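Local atomic coordinates of cephalosporin acylase (Bacillus halodurans, PDB entry 2NLZ), a protein that probably hydrolyses amide bonds, perhaps those of cephalosporin side chains, as a member of the gamma-glutamyltranspeptidase family of Ntn hydrolases. Residues 45-50 / 369-374; 49-54 / 361-366; 257-262 / 281-286; 277-282 / 302-307. The protein carries 1 engineered substitution. All coordinates share one frame; numbering follows the deposited sequence.

Contact 1: 45-50 / 369-374; sequences GNAIDA and NMVSFI
Asn369 meets the start of helix 47-61 with both its backbone and its side chain. Asn369 O lies 3.5 Å from Ala47 CB, and Asn369 CB rests against the same methyl. With CG beside the backbone N (chi1 -53°), the amide swings past Ala47, and Asn369 ND2 reaches within 4.1 Å of Asn46 CB, a packing contact; Asn369 OD1 is hydrogen-bonded to Thr78 OG1. Met370 follows with its side chain turned away from the helix, onto Ala364 of the adjoining strand. Val371 faces the helix again, as strand alternation requires, and CG1 is its touching branch: it lies 3.4 Å from Ala47 O and 4.1 Å from Ala47 CB, and it reaches Ile48 at the backbone N and CG1. Ile48 also packs on Leu129 of helix 122-133.

The helix end is held by a capping box. At the N-cap, Asn46 OD1 accepts a nearly straight bond from Asp49 N (3.2 Å, 170°) and a weak one from Ile48 N. Asp49 returns the grip, its OD2 using the anti lone pair to take Asn46 N at 3.0 Å. Packing of a helix on a β-layer is as in the layered αββα fold of Ntn hydrolases. Alanine suits position 47 because a single methyl lets the strand backbone come near. No hydrogen bond joins the two segments directly, so shape and apolar packing set their fit while the capping bonds fix how the helix begins.

Contact 2: 49-54 / 361-366; sequences DAAIAT and LATADG
Leu361 makes most of the apolar contact, fitting both its methyls against one side of helix 47-61. Leu361 CD1 sits 3.4 Å from Ala51 O and 3.6 Å from Thr54 CB, while Leu361 CD2 lies over Ala51, 3.9 Å from Ala51 CB. The side chain runs fully extended, CG anti to the backbone N (chi1 170°), which carries the branch point to the helix; there it crosses Thr54 obliquely and packs against Thr54 CG2. Were Leu361 an alanine, Ala51 and Thr54 would lose the leucine methyls packed on them, and a gap would probably open between helix and strand. Two residues on, Thr363 points the same way, and its CG2 touches Ala50 CB at 4.0 Å.

Helix segment 49-54 and strand segment 361-365 run roughly antiparallel, at 152°, their axes 8.0 Å apart at closest. This is a helix laid along the face of a β-layer, as in the αββα sandwich of Ntn hydrolases, and the small residues Ala50 and Ala51 keep the helix low on the strand, whose Ala362 and Ala364 look to the other side.

Polar contacts are made within and around the apolar ones. Thr363 OG1 packs 3.6 Å from Ala51 CB, but its hydrogen bond goes to Ala47 O, one turn earlier in the helix, so a buried hydroxyl is satisfied at the interface. Thr54 OG1 turns back to donate to Ala50 O at 2.6 Å. That oxygen also accepts the helical bond from Thr54 N, and the two donors approach it from opposite faces of the carbonyl plane.

Contact 3: 257-262 / 281-286; sequences IDYRGY and NIVKGF
Arg260 ends on two carbonyl oxygens of 281-286, and Lys284 reaches back to one of 257-262. Arg260 NH2 donates to Phe286 O at 3.0 Å, nearly along the C=O axis though 30° out of the guanidinium plane, and NH1 makes a weak bond to Lys284 O. Lys284 bends at chi3 and chi4 to bring NZ 2.9 Å from Asp258 O. Nearby, Val283 CG1 meets the edge of the Tyr259 ring, 3.6 Å from Tyr259 OH; farther along, Ile257 CD1 packs against the Asn281 amide, 3.5 Å from Asn281 OD1.

The second shell fixes the arginine. Its CG lies over one face of the Tyr259 ring, its NH2 also donates to Tyr259 OH, and Asp457 holds both Arg260 NE, in a salt bridge, and that same hydroxyl. A leucine in place of Arg260 would probably leave Phe286 O without this donor and Asp457 without its charged mate. The type I' turn from Tyr259 to Tyr262 presents the arginine; Gly261 suits its positive phi, and Gly261 N bonds Asp258 OD1 in an Asx motif. Side-chain donors from both segments tie the hairpin end to 284-286 through main-chain carbonyls, with no salt bridge between the segments.

Contact 4: 277-282 / 302-307; sequences LEALNI and EAMKLA
Glu278 lies alongside Ala307 with the aliphatic part of its chain, CB and CG each near the alanine methyl. CG stands anti to the backbone N (chi1 -176°), and the extended chain carries the carboxylate past that residue, Glu278 OE2 coming 3.6 Å from Ala307 CA. The side chains of Tyr333 and Arg337 pack against this glutamate. Asp310 brings a second carboxylate close to it, which could raise the proton affinity of one of them, though Arg337 may offset this.

Within these segments the backbones come nearest at Ala279, whose CA is 4.9 Å from Met304 CA. Ala279 N faces Ala307 CB, Ala279 CB touches Ala307 CB at 3.7 Å, and Ala279 O meets Ala303 CB. Met304 starts out away from the partner helix, but bends at chi2 and chi3 to bring CE within 3.6 Å of Ala279 CB. Two successive helices, 274-283 and 294-314, thus pack as a helical hairpin, segments 277-282 and 302-307 inclined at 135° with axes 8.1 Å apart at closest. Ala279, Ala303 and Ala307 suit so near an approach, their single methyls taking little room between the backbones.

Leu280 points to the other side, onto Tyr259 of strand 250-259. Ile282 returns to the interface with both branches: CG2 packs 3.8 Å from Ala303 CB, while CD1 reaches Leu306 CB at 4.1 Å, the two side chains crossing at about a right angle beside Ile341.

Overall arrangement
The four contacts form two pairs. Contacts 1 and 2, with centres 3 Å apart, share helix 47-61 and set it on the neighbouring antiparallel strands 370-376 and 359-365, which Val371 N and Thr363 O join by a probable hydrogen bond. Contacts 3 and 4, with centres 10 Å apart, share helix 274-283, which lies between strand 250-259 and helix 294-314. About 28 to 31 Å separates the centres of one pair from those of the other. Along the chain, contacts 3 and 4 fall between the distant halves of contacts 1 and 2, so contacts 1 and 2 close a long excursion of the chain, within which contacts 3 and 4 join neighbouring elements in another part of the fold.

Contact 1: 45-50 / 369-374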
# COMPACT_ATOMS: atom_id res chain seq x y z
N GLY D 45 28.37 8.98 33.82
CA GLY D 45 28.97 7.97 32.95
C GLY D 45 29.08 8.45 31.51
O GLY D 45 28.31 9.31 31.09
N ASN D 46 30.04 7.90 30.78
CA ASN D 46 30.20 8.19 29.36
C ASN D 46 29.57 7.07 28.52
O ASN D 46 28.97 6.15 29.06
CB ASN D 46 31.68 8.44 29.00
CG ASN D 46 32.59 7.26 29.36
OD1 ASN D 46 32.23 6.09 29.22
ND2 ASN D 46 33.79 7.59 29.81
N ALA D 47 29.74 7.15 27.21
CA ALA D 47 29.09 6.22 26.28
C ALA D 47 29.48 4.77 26.55
O ALA D 47 28.65 3.87 26.38
CB ALA D 47 29.40 6.61 24.84
N ILE D 48 30.72 4.55 26.98
CA ILE D 48 31.21 3.21 27.31
C ILE D 48 30.47 2.70 28.55
O ILE D 48 29.93 1.58 28.54
CB ILE D 48 32.74 3.20 27.55
CG1 ILE D 48 33.51 3.48 26.26
CG2 ILE D 48 33.20 1.87 28.11
CD1 ILE D 48 33.88 4.95 26.05
N ASP D 49 30.45 3.51 29.60
CA ASP D 49 29.71 3.17 30.80
C ASP D 49 28.29 2.78 30.43
O ASP D 49 27.83 1.70 30.80
CB ASP D 49 29.69 4.33 31.79
CG ASP D 49 31.04 4.59 32.41
OD1 ASP D 49 31.63 3.66 33.00
OD2 ASP D 49 31.51 5.75 32.32
N ALA D 50 27.62 3.65 29.67
CA ALA D 50 26.24 3.42 29.22
C ALA D 50 26.05 2.12 28.45
O ALA D 50 25.03 1.44 28.61
CB ALA D 50 25.74 4.60 28.40
N ASN D 369 32.52 10.36 22.45
CA ASN D 369 32.63 8.91 22.61
C ASN D 369 31.41 8.19 22.03
O ASN D 369 30.28 8.67 22.14
CB ASN D 369 32.84 8.54 24.07
CG ASN D 369 34.00 9.27 24.68
OD1 ASN D 369 35.11 9.25 24.15
ND2 ASN D 369 33.75 9.94 25.80
N MET D 370 31.67 7.04 21.39
CA MET D 370 30.64 6.28 20.68
C MET D 370 30.96 4.79 20.75
O MET D 370 32.14 4.41 20.63
CB MET D 370 30.56 6.70 19.21
CG MET D 370 30.19 8.16 19.01
SD MET D 370 29.26 8.53 17.52
CE MET D 370 30.60 8.66 16.37
N VAL D 371 29.94 3.95 20.96
CA VAL D 371 30.18 2.50 20.96
C VAL D 371 29.14 1.66 20.23
O VAL D 371 27.94 1.89 20.33
CB VAL D 371 30.52 1.92 22.39
CG1 VAL D 371 30.02 2.83 23.49
CG2 VAL D 371 30.02 0.47 22.57
N SER D 372 29.65 0.70 19.47
CA SER D 372 28.89 -0.38 18.88
C SER D 372 29.13 -1.62 19.73
O SER D 372 30.25 -2.13 19.78
CB SER D 372 29.40 -0.63 17.46
OG SER D 372 28.61 -1.55 16.74
N PHE D 373 28.09 -2.10 20.41
CA PHE D 373 28.22 -3.24 21.32
C PHE D 373 27.23 -4.31 20.97
O PHE D 373 26.07 -4.01 20.70
CB PHE D 373 27.98 -2.83 22.78
CG PHE D 373 28.36 -3.89 23.78
CD1 PHE D 373 29.64 -3.91 24.32
CD2 PHE D 373 27.45 -4.87 24.17
CE1 PHE D 373 30.00 -4.90 25.25
CE2 PHE D 373 27.80 -5.86 25.09
CZ PHE D 373 29.07 -5.87 25.64
N ILE D 374 27.66 -5.56 21.03
CA ILE D 374 26.80 -6.68 20.72
C ILE D 374 27.19 -7.91 21.55
O ILE D 374 28.38 -8.18 21.74
CB ILE D 374 26.84 -6.93 19.20
CG1 ILE D 374 25.80 -7.95 18.76
CG2 ILE D 374 28.22 -7.29 18.76
CD1 ILE D 374 25.46 -7.83 17.30

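Contact 2: 49-54 / 361-366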
# COMPACT_ATOMS: atom_id res chain seq x y z
N ASP D 49 30.45 3.51 29.60
CA ASP D 49 29.71 3.17 30.80
C ASP D 49 28.29 2.78 30.43
O ASP D 49 27.83 1.70 30.80
CB ASP D 49 29.69 4.33 31.79
CG ASP D 49 31.04 4.59 32.41
OD1 ASP D 49 31.63 3.66 33.00
OD2 ASP D 49 31.51 5.75 32.32
N ALA D 50 27.62 3.65 29.67
CA ALA D 50 26.24 3.42 29.22
C ALA D 50 26.05 2.12 28.45
O ALA D 50 25.03 1.44 28.61
CB ALA D 50 25.74 4.60 28.40
N ALA D 51 27.04 1.77 27.63
CA ALA D 51 27.01 0.55 26.85
C ALA D 51 26.99 -0.65 27.79
O ALA D 51 26.19 -1.57 27.61
CB ALA D 51 28.20 0.50 25.93
N ILE D 52 27.86 -0.63 28.79
CA ILE D 52 27.94 -1.69 29.79
C ILE D 52 26.63 -1.74 30.58
O ILE D 52 26.09 -2.81 30.82
CB ILE D 52 29.16 -1.52 30.72
CG1 ILE D 52 30.46 -1.55 29.91
CG2 ILE D 52 29.21 -2.61 31.77
CD1 ILE D 52 31.66 -0.95 30.63
N ALA D 53 26.10 -0.59 30.94
CA ALA D 53 24.82 -0.53 31.65
C ALA D 53 23.73 -1.26 30.88
O ALA D 53 23.05 -2.13 31.40
CB ALA D 53 24.42 0.91 31.91
N THR D 54 23.61 -0.89 29.61
CA THR D 54 22.62 -1.44 28.71
C THR D 54 22.85 -2.93 28.42
O THR D 54 21.89 -3.68 28.29
CB THR D 54 22.63 -0.66 27.40
OG1 THR D 54 22.65 0.75 27.68
CG2 THR D 54 21.41 -0.99 26.56
N LEU D 361 23.19 -2.91 20.36
CA LEU D 361 23.15 -1.78 21.26
C LEU D 361 24.07 -0.72 20.67
O LEU D 361 25.14 -1.04 20.14
CB LEU D 361 23.66 -2.27 22.61
CG LEU D 361 24.03 -1.50 23.87
CD1 LEU D 361 24.41 -2.57 24.85
CD2 LEU D 361 25.19 -0.54 23.67
N ALA D 362 23.66 0.55 20.75
CA ALA D 362 24.54 1.63 20.33
C ALA D 362 24.41 2.81 21.26
O ALA D 362 23.30 3.20 21.62
CB ALA D 362 24.25 2.04 18.90
N THR D 363 25.56 3.36 21.64
CA THR D 363 25.61 4.51 22.53
C THR D 363 26.57 5.59 22.02
O THR D 363 27.60 5.30 21.39
CB THR D 363 26.05 4.11 23.93
OG1 THR D 363 27.21 3.29 23.82
CG2 THR D 363 24.97 3.32 24.64
N ALA D 364 26.23 6.84 22.32
CA ALA D 364 27.09 7.97 22.01
C ALA D 364 26.88 9.07 23.06
O ALA D 364 25.79 9.19 23.64
CB ALA D 364 26.81 8.50 20.62
N ASP D 365 27.92 9.87 23.31
CA ASP D 365 27.81 10.99 24.24
C ASP D 365 28.23 12.34 23.65
O ASP D 365 28.60 12.42 22.48
CB ASP D 365 28.55 10.71 25.56
CG ASP D 365 30.06 10.52 25.39
OD1 ASP D 365 30.65 11.10 24.45
OD2 ASP D 365 30.67 9.80 26.21
N GLY D 366 28.17 13.37 24.49
CA GLY D 366 28.54 14.73 24.09
C GLY D 366 30.02 14.94 23.87
O GLY D 366 30.40 15.78 23.07

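Contact 3: 257-262 / 281-286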
# COMPACT_ATOMS: atom_id res chain seq x y z
N ILE D 257 37.24 -0.93 4.94
CA ILE D 257 37.15 -0.88 3.50
C ILE D 257 36.80 0.57 3.20
O ILE D 257 36.09 1.21 3.99
CB ILE D 257 36.02 -1.84 3.00
CG1 ILE D 257 36.60 -3.22 2.67
CG2 ILE D 257 35.22 -1.26 1.82
CD1 ILE D 257 37.88 -3.20 1.83
N ASP D 258 37.34 1.12 2.11
CA ASP D 258 36.89 2.42 1.64
C ASP D 258 35.65 2.19 0.81
O ASP D 258 35.73 1.60 -0.26
CB ASP D 258 37.95 3.13 0.82
CG ASP D 258 37.56 4.56 0.47
OD1 ASP D 258 36.68 4.76 -0.41
OD2 ASP D 258 38.13 5.49 1.07
N TYR D 259 34.50 2.64 1.31
CA TYR D 259 33.26 2.57 0.54
C TYR D 259 32.77 3.97 0.16
O TYR D 259 32.04 4.63 0.92
CB TYR D 259 32.17 1.76 1.25
CG TYR D 259 31.03 1.39 0.33
CD1 TYR D 259 31.16 0.35 -0.58
CD2 TYR D 259 29.83 2.11 0.34
CE1 TYR D 259 30.13 0.02 -1.44
CE2 TYR D 259 28.80 1.80 -0.52
CZ TYR D 259 28.95 0.75 -1.41
OH TYR D 259 27.93 0.41 -2.29
N ARG D 260 33.20 4.40 -1.03
CA ARG D 260 32.79 5.67 -1.64
C ARG D 260 33.11 6.86 -0.75
O ARG D 260 32.28 7.76 -0.57
CB ARG D 260 31.31 5.64 -2.03
CG ARG D 260 30.87 4.28 -2.53
CD ARG D 260 29.71 4.37 -3.45
NE ARG D 260 29.22 3.04 -3.80
CZ ARG D 260 29.62 2.36 -4.87
NH1 ARG D 260 30.51 2.88 -5.69
NH2 ARG D 260 29.11 1.15 -5.11
N GLY D 261 34.33 6.85 -0.19
CA GLY D 261 34.83 7.94 0.65
C GLY D 261 34.76 7.66 2.15
O GLY D 261 35.62 8.12 2.92
N TYR D 262 33.72 6.92 2.54
CA TYR D 262 33.53 6.48 3.91
C TYR D 262 34.41 5.27 4.18
O TYR D 262 34.89 4.62 3.24
CB TYR D 262 32.06 6.11 4.15
CG TYR D 262 31.08 7.27 4.10
CD1 TYR D 262 30.61 7.84 5.28
CD2 TYR D 262 30.62 7.78 2.88
CE1 TYR D 262 29.71 8.90 5.25
CE2 TYR D 262 29.72 8.84 2.84
CZ TYR D 262 29.28 9.40 4.03
OH TYR D 262 28.39 10.44 4.02
N ASN D 281 33.10 -4.55 -1.01
CA ASN D 281 34.25 -4.37 -1.88
C ASN D 281 34.01 -4.89 -3.30
O ASN D 281 34.48 -4.31 -4.27
CB ASN D 281 35.47 -5.05 -1.26
CG ASN D 281 36.73 -4.25 -1.43
OD1 ASN D 281 36.70 -3.01 -1.46
ND2 ASN D 281 37.86 -4.95 -1.54
N ILE D 282 33.27 -5.99 -3.40
CA ILE D 282 32.80 -6.49 -4.68
C ILE D 282 31.80 -5.50 -5.30
O ILE D 282 31.95 -5.10 -6.46
CB ILE D 282 32.14 -7.88 -4.52
CG1 ILE D 282 33.17 -8.92 -4.07
CG2 ILE D 282 31.55 -8.34 -5.83
CD1 ILE D 282 32.56 -10.20 -3.48
N VAL D 283 30.82 -5.07 -4.52
CA VAL D 283 29.74 -4.23 -5.03
C VAL D 283 30.21 -2.80 -5.36
O VAL D 283 29.60 -2.11 -6.18
CB VAL D 283 28.51 -4.26 -4.07
CG1 VAL D 283 28.43 -3.01 -3.19
CG2 VAL D 283 27.24 -4.44 -4.86
N LYS D 284 31.31 -2.39 -4.73
CA LYS D 284 31.99 -1.09 -4.93
C LYS D 284 32.25 -0.72 -6.39
O LYS D 284 32.24 0.46 -6.74
CB LYS D 284 33.34 -1.17 -4.21
CG LYS D 284 33.97 0.12 -3.81
CD LYS D 284 34.93 -0.19 -2.66
CE LYS D 284 36.39 -0.22 -3.08
NZ LYS D 284 37.08 1.07 -2.74
N GLY D 285 32.52 -1.72 -7.23
CA GLY D 285 32.86 -1.50 -8.63
C GLY D 285 31.68 -1.17 -9.54
O GLY D 285 31.88 -0.74 -10.67
N PHE D 286 30.47 -1.39 -9.05
CA PHE D 286 29.27 -0.96 -9.76
C PHE D 286 28.79 0.39 -9.25
O PHE D 286 29.00 0.74 -8.08
CB PHE D 286 28.13 -1.96 -9.55
CG PHE D 286 28.48 -3.38 -9.91
CD1 PHE D 286 28.86 -3.71 -11.21
CD2 PHE D 286 28.35 -4.39 -8.96
CE1 PHE D 286 29.15 -5.03 -11.55
CE2 PHE D 286 28.63 -5.72 -9.29
CZ PHE D 286 29.04 -6.04 -10.60

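Contact 4: 277-282 / 302-307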
# COMPACT_ATOMS: atom_id res chain seq x y z
N LEU D 277 32.39 -6.54 4.64
CA LEU D 277 33.50 -5.82 4.02
C LEU D 277 33.85 -6.28 2.59
O LEU D 277 33.94 -5.46 1.67
CB LEU D 277 34.73 -5.91 4.93
CG LEU D 277 35.05 -4.70 5.82
CD1 LEU D 277 33.83 -3.93 6.21
CD2 LEU D 277 35.78 -5.14 7.06
N GLU D 278 34.04 -7.58 2.42
CA GLU D 278 34.32 -8.15 1.12
C GLU D 278 33.16 -7.93 0.14
O GLU D 278 33.37 -7.53 -1.01
CB GLU D 278 34.64 -9.65 1.25
CG GLU D 278 35.03 -10.31 -0.06
CD GLU D 278 35.18 -11.81 0.07
OE1 GLU D 278 35.45 -12.31 1.19
OE2 GLU D 278 35.02 -12.50 -0.95
N ALA D 279 31.94 -8.18 0.60
CA ALA D 279 30.75 -7.92 -0.21
C ALA D 279 30.71 -6.46 -0.66
O ALA D 279 30.58 -6.20 -1.86
CB ALA D 279 29.48 -8.30 0.54
N LEU D 280 30.85 -5.52 0.27
CA LEU D 280 30.90 -4.10 -0.10
C LEU D 280 31.99 -3.83 -1.13
O LEU D 280 31.80 -2.99 -2.03
CB LEU D 280 31.10 -3.18 1.12
CG LEU D 280 29.89 -2.52 1.79
CD1 LEU D 280 28.69 -2.42 0.85
CD2 LEU D 280 29.49 -3.24 3.07
N ASN D 281 33.10 -4.55 -1.01
CA ASN D 281 34.25 -4.37 -1.88
C ASN D 281 34.01 -4.89 -3.30
O ASN D 281 34.48 -4.31 -4.27
CB ASN D 281 35.47 -5.05 -1.26
CG ASN D 281 36.73 -4.25 -1.43
OD1 ASN D 281 36.70 -3.01 -1.46
ND2 ASN D 281 37.86 -4.95 -1.54
N ILE D 282 33.27 -5.99 -3.40
CA ILE D 282 32.80 -6.49 -4.68
C ILE D 282 31.80 -5.50 -5.30
O ILE D 282 31.95 -5.10 -6.46
CB ILE D 282 32.14 -7.88 -4.52
CG1 ILE D 282 33.17 -8.92 -4.07
CG2 ILE D 282 31.55 -8.34 -5.83
CD1 ILE D 282 32.56 -10.20 -3.48
N GLU D 302 24.02 -10.77 -5.24
CA GLU D 302 25.11 -11.54 -5.85
C GLU D 302 26.45 -11.35 -5.14
O GLU D 302 27.13 -12.34 -4.85
CB GLU D 302 25.23 -11.24 -7.33
CG GLU D 302 24.02 -11.65 -8.15
CD GLU D 302 23.83 -13.16 -8.25
OE1 GLU D 302 23.39 -13.80 -7.26
OE2 GLU D 302 24.10 -13.70 -9.34
N ALA D 303 26.81 -10.10 -4.87
CA ALA D 303 28.05 -9.75 -4.15
C ALA D 303 28.09 -10.38 -2.77
O ALA D 303 29.09 -10.98 -2.36
CB ALA D 303 28.21 -8.24 -4.05
N MET D 304 26.97 -10.26 -2.06
CA MET D 304 26.85 -10.85 -0.74
C MET D 304 27.10 -12.34 -0.82
O MET D 304 27.87 -12.88 -0.02
CB MET D 304 25.46 -10.56 -0.13
CG MET D 304 25.24 -11.13 1.27
SD MET D 304 26.63 -10.89 2.40
CE MET D 304 26.62 -9.11 2.60
N LYS D 305 26.48 -12.99 -1.79
CA LYS D 305 26.60 -14.43 -1.97
C LYS D 305 28.05 -14.86 -2.09
O LYS D 305 28.48 -15.75 -1.36
CB LYS D 305 25.78 -14.91 -3.16
CG LYS D 305 24.34 -15.22 -2.81
CD LYS D 305 23.43 -15.10 -4.01
CE LYS D 305 23.59 -16.26 -4.98
NZ LYS D 305 22.81 -16.03 -6.23
N LEU D 306 28.81 -14.22 -2.97
CA LEU D 306 30.20 -14.61 -3.19
C LEU D 306 31.06 -14.44 -1.94
O LEU D 306 31.84 -15.32 -1.58
CB LEU D 306 30.80 -13.82 -4.36
CG LEU D 306 30.09 -14.01 -5.70
CD1 LEU D 306 30.30 -12.81 -6.62
CD2 LEU D 306 30.50 -15.34 -6.38
N ALA D 307 30.87 -13.31 -1.27
CA ALA D 307 31.59 -12.99 -0.05
C ALA D 307 31.27 -13.95 1.09
O ALA D 307 32.15 -14.28 1.90
CB ALA D 307 31.27 -11.55 0.37